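Local coordinates for putative uncharacterized protein (Pyrococcus abyssi virus 1, PDB 4HR1) that is of unknown function but belongs to a bromodomain-like family and is mainly helical, at residues E41-R46 against E86-Q91. Sequence-based numbering, arbitrary orientation.
Sequences EKLKER and EDIKEQ
D87 meets R46 in a single salt bridge between nearly antiparallel segments of helices 34-54 and 72-98. Its OD2 lies 2.8 Å from NH1 of R46, at the edge of the guanidinium. The carboxylate is twisted, its plane 69° from that of the guanidinium. The bridge runs through one oxygen and one nitrogen and is not bidentate. The R46 chain bends at chi2 and chi3 on its way to D87.

One residue on, I88 points toward helix 34-54 and packs beside the base of the R46 chain. Its CD1 is 3.9 Å from CB of R46, and its CG2 is 4.5 Å from CD2 of L43. V47 and I50 of the same helix, and L16 of helix 6-30, also touch I88.

Q91 lies a turn further along. CD2 of L43 approaches its OE1 at 3.4 Å and its CB at 3.7 Å. The Q91 and R46 side chains cross at about a right angle, but the amide and guanidinium planes are only 31° apart. NE2 of Q91 comes within 3.2 Å of NH1 of R46. Both are donors, so this is proximity without a bond.

The contact therefore joins a small buried apolar patch around L43 and I88 to a partly exposed charged margin, where NH1 alone carries the ionic link.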
ATOM      1  N   GLU B  41     -14.216   2.066   6.885  1.00 48.68           N
ATOM      2  CA  GLU B  41     -13.231   2.654   7.776  1.00 48.77           C
ATOM      3  C   GLU B  41     -12.768   1.706   8.892  1.00 52.44           C
ATOM      4  O   GLU B  41     -11.658   1.871   9.398  1.00 52.15           O
ATOM      5  CB  GLU B  41     -13.730   3.994   8.343  1.00 50.00           C
ATOM      6  CG  GLU B  41     -12.611   4.997   8.608  1.00 58.30           C
ATOM      7  CD  GLU B  41     -11.687   5.354   7.451  1.00 70.41           C
ATOM      8  OE1 GLU B  41     -12.080   5.178   6.272  1.00 43.51           O
ATOM      9  OE2 GLU B  41     -10.565   5.829   7.735  1.00 67.25           O
ATOM     10  N   LYS B  42     -13.610   0.736   9.285  1.00 48.60           N
ATOM     11  CA  LYS B  42     -13.240  -0.244  10.305  1.00 48.08           C
ATOM     12  C   LYS B  42     -12.245  -1.200   9.685  1.00 50.00           C
ATOM     13  O   LYS B  42     -11.258  -1.533  10.327  1.00 49.57           O
ATOM     14  CB  LYS B  42     -14.464  -0.979  10.868  1.00 51.21           C
ATOM     15  CG  LYS B  42     -15.236  -0.130  11.876  1.00 71.25           C
ATOM     16  CD  LYS B  42     -16.490  -0.826  12.411  1.00 82.77           C
ATOM     17  CE  LYS B  42     -17.186  -0.028  13.495  1.00 91.39           C
ATOM     18  NZ  LYS B  42     -17.932   1.142  12.953  1.00 97.52           N
ATOM     19  N   LEU B  43     -12.444  -1.530   8.391  1.00 45.58           N
ATOM     20  CA  LEU B  43     -11.575  -2.384   7.592  1.00 44.60           C
ATOM     21  C   LEU B  43     -10.208  -1.746   7.378  1.00 49.06           C
ATOM     22  O   LEU B  43      -9.195  -2.376   7.685  1.00 49.31           O
ATOM     23  CB  LEU B  43     -12.251  -2.748   6.268  1.00 44.50           C
ATOM     24  CG  LEU B  43     -13.441  -3.736   6.368  1.00 48.61           C
ATOM     25  CD1 LEU B  43     -14.074  -3.977   5.007  1.00 48.50           C
ATOM     26  CD2 LEU B  43     -13.019  -5.069   6.953  1.00 47.84           C
ATOM     27  N   LYS B  44     -10.183  -0.471   6.944  1.00 45.69           N
ATOM     28  CA  LYS B  44      -8.983   0.341   6.751  1.00 45.13           C
ATOM     29  C   LYS B  44      -8.197   0.416   8.059  1.00 48.98           C
ATOM     30  O   LYS B  44      -6.973   0.246   8.046  1.00 49.18           O
ATOM     31  CB  LYS B  44      -9.372   1.755   6.248  1.00 47.43           C
ATOM     32  CG  LYS B  44      -8.198   2.682   5.889  1.00 49.24           C
ATOM     33  CD  LYS B  44      -7.993   3.756   6.940  1.00 54.03           C
ATOM     34  CE  LYS B  44      -7.005   4.797   6.497  1.00 65.36           C
ATOM     35  NZ  LYS B  44      -6.821   5.855   7.526  1.00 74.76           N
ATOM     36  N   GLU B  45      -8.889   0.628   9.186  1.00 45.10           N
ATOM     37  CA  GLU B  45      -8.206   0.674  10.482  1.00 45.77           C
ATOM     38  C   GLU B  45      -7.569  -0.670  10.891  1.00 50.16           C
ATOM     39  O   GLU B  45      -6.520  -0.678  11.539  1.00 48.47           O
ATOM     40  CB  GLU B  45      -9.097   1.250  11.582  1.00 47.45           C
ATOM     41  CG  GLU B  45      -8.706   2.673  11.980  1.00 68.22           C
ATOM     42  CD  GLU B  45      -7.231   2.928  12.271  1.00108.59           C
ATOM     43  OE1 GLU B  45      -6.636   3.788  11.580  1.00115.56           O
ATOM     44  OE2 GLU B  45      -6.661   2.253  13.162  1.00104.24           O
ATOM     45  N   ARG B  46      -8.196  -1.795  10.477  1.00 47.48           N
ATOM     46  CA  ARG B  46      -7.703  -3.152  10.704  1.00 47.64           C
ATOM     47  C   ARG B  46      -6.390  -3.333   9.888  1.00 48.66           C
ATOM     48  O   ARG B  46      -5.369  -3.697  10.464  1.00 47.67           O
ATOM     49  CB  ARG B  46      -8.774  -4.205  10.318  1.00 49.97           C
ATOM     50  CG  ARG B  46      -9.976  -4.320  11.274  1.00 63.13           C
ATOM     51  CD  ARG B  46      -9.820  -5.413  12.325  1.00 89.43           C
ATOM     52  NE  ARG B  46     -10.003  -6.761  11.775  1.00107.06           N
ATOM     53  CZ  ARG B  46     -10.125  -7.867  12.506  1.00124.95           C
ATOM     54  NH1 ARG B  46     -10.286  -9.043  11.917  1.00112.87           N
ATOM     55  NH2 ARG B  46     -10.092  -7.803  13.833  1.00113.93           N
ATOM     56  N   GLU B  86      -5.574 -12.544   6.293  1.00 42.16           N
ATOM     57  CA  GLU B  86      -6.430 -13.395   5.451  1.00 41.46           C
ATOM     58  C   GLU B  86      -7.903 -13.293   5.873  1.00 43.34           C
ATOM     59  O   GLU B  86      -8.805 -13.445   5.038  1.00 42.19           O
ATOM     60  CB  GLU B  86      -5.908 -14.836   5.356  1.00 42.74           C
ATOM     61  CG  GLU B  86      -5.764 -15.322   3.913  1.00 59.25           C
ATOM     62  CD  GLU B  86      -4.845 -14.541   2.976  1.00 88.57           C
ATOM     63  OE1 GLU B  86      -5.189 -14.413   1.776  1.00 76.96           O
ATOM     64  OE2 GLU B  86      -3.776 -14.071   3.433  1.00 85.76           O
ATOM     65  N   ASP B  87      -8.118 -12.937   7.157  1.00 39.22           N
ATOM     66  CA  ASP B  87      -9.428 -12.712   7.751  1.00 39.53           C
ATOM     67  C   ASP B  87      -9.995 -11.408   7.172  1.00 42.11           C
ATOM     68  O   ASP B  87     -11.071 -11.451   6.565  1.00 42.79           O
ATOM     69  CB  ASP B  87      -9.337 -12.705   9.292  1.00 41.72           C
ATOM     70  CG  ASP B  87     -10.663 -12.483   9.997  1.00 47.62           C
ATOM     71  OD1 ASP B  87     -11.609 -13.263   9.750  1.00 46.42           O
ATOM     72  OD2 ASP B  87     -10.747 -11.548  10.804  1.00 52.02           O
ATOM     73  N   ILE B  88      -9.222 -10.283   7.271  1.00 36.91           N
ATOM     74  CA  ILE B  88      -9.522  -8.967   6.667  1.00 36.24           C
ATOM     75  C   ILE B  88      -9.834  -9.129   5.154  1.00 40.70           C
ATOM     76  O   ILE B  88     -10.807  -8.546   4.661  1.00 41.44           O
ATOM     77  CB  ILE B  88      -8.404  -7.914   6.913  1.00 38.78           C
ATOM     78  CG1 ILE B  88      -8.021  -7.827   8.403  1.00 38.10           C
ATOM     79  CG2 ILE B  88      -8.850  -6.529   6.373  1.00 38.74           C
ATOM     80  CD1 ILE B  88      -6.744  -7.109   8.698  1.00 41.12           C
ATOM     81  N   LYS B  89      -9.073  -9.984   4.448  1.00 36.02           N
ATOM     82  CA  LYS B  89      -9.369 -10.246   3.042  1.00 35.62           C
ATOM     83  C   LYS B  89     -10.782 -10.793   2.858  1.00 39.43           C
ATOM     84  O   LYS B  89     -11.513 -10.258   2.036  1.00 40.57           O
ATOM     85  CB  LYS B  89      -8.301 -11.137   2.373  1.00 37.21           C
ATOM     86  CG  LYS B  89      -8.557 -11.368   0.891  1.00 34.52           C
ATOM     87  CD  LYS B  89      -7.336 -11.921   0.176  1.00 44.35           C
ATOM     88  CE  LYS B  89      -7.645 -12.159  -1.289  1.00 48.61           C
ATOM     89  NZ  LYS B  89      -6.410 -12.276  -2.105  1.00 57.77           N
ATOM     90  N   GLU B  90     -11.184 -11.813   3.631  1.00 35.85           N
ATOM     91  CA  GLU B  90     -12.539 -12.366   3.512  1.00 35.05           C
ATOM     92  C   GLU B  90     -13.613 -11.360   3.965  1.00 36.33           C
ATOM     93  O   GLU B  90     -14.699 -11.336   3.377  1.00 33.71           O
ATOM     94  CB  GLU B  90     -12.672 -13.712   4.250  1.00 36.84           C
ATOM     95  CG  GLU B  90     -12.828 -14.900   3.310  1.00 51.48           C
ATOM     96  CD  GLU B  90     -14.088 -15.004   2.457  1.00 70.66           C
ATOM     97  OE1 GLU B  90     -13.953 -15.249   1.236  1.00 64.33           O
ATOM     98  OE2 GLU B  90     -15.207 -14.902   3.009  1.00 54.90           O
ATOM     99  N   GLN B  91     -13.286 -10.497   4.971  1.00 33.22           N
ATOM    100  CA  GLN B  91     -14.194  -9.450   5.437  1.00 34.17           C
ATOM    101  C   GLN B  91     -14.525  -8.450   4.317  1.00 43.48           C
ATOM    102  O   GLN B  91     -15.688  -8.051   4.189  1.00 45.36           O
ATOM    103  CB  GLN B  91     -13.601  -8.728   6.635  1.00 35.15           C
ATOM    104  CG  GLN B  91     -13.955  -9.384   7.968  1.00 42.39           C
ATOM    105  CD  GLN B  91     -13.136  -8.831   9.097  1.00 59.43           C
ATOM    106  OE1 GLN B  91     -12.806  -7.648   9.148  1.00 54.17           O
ATOM    107  NE2 GLN B  91     -12.753  -9.685  10.014  1.00 62.37           N
TER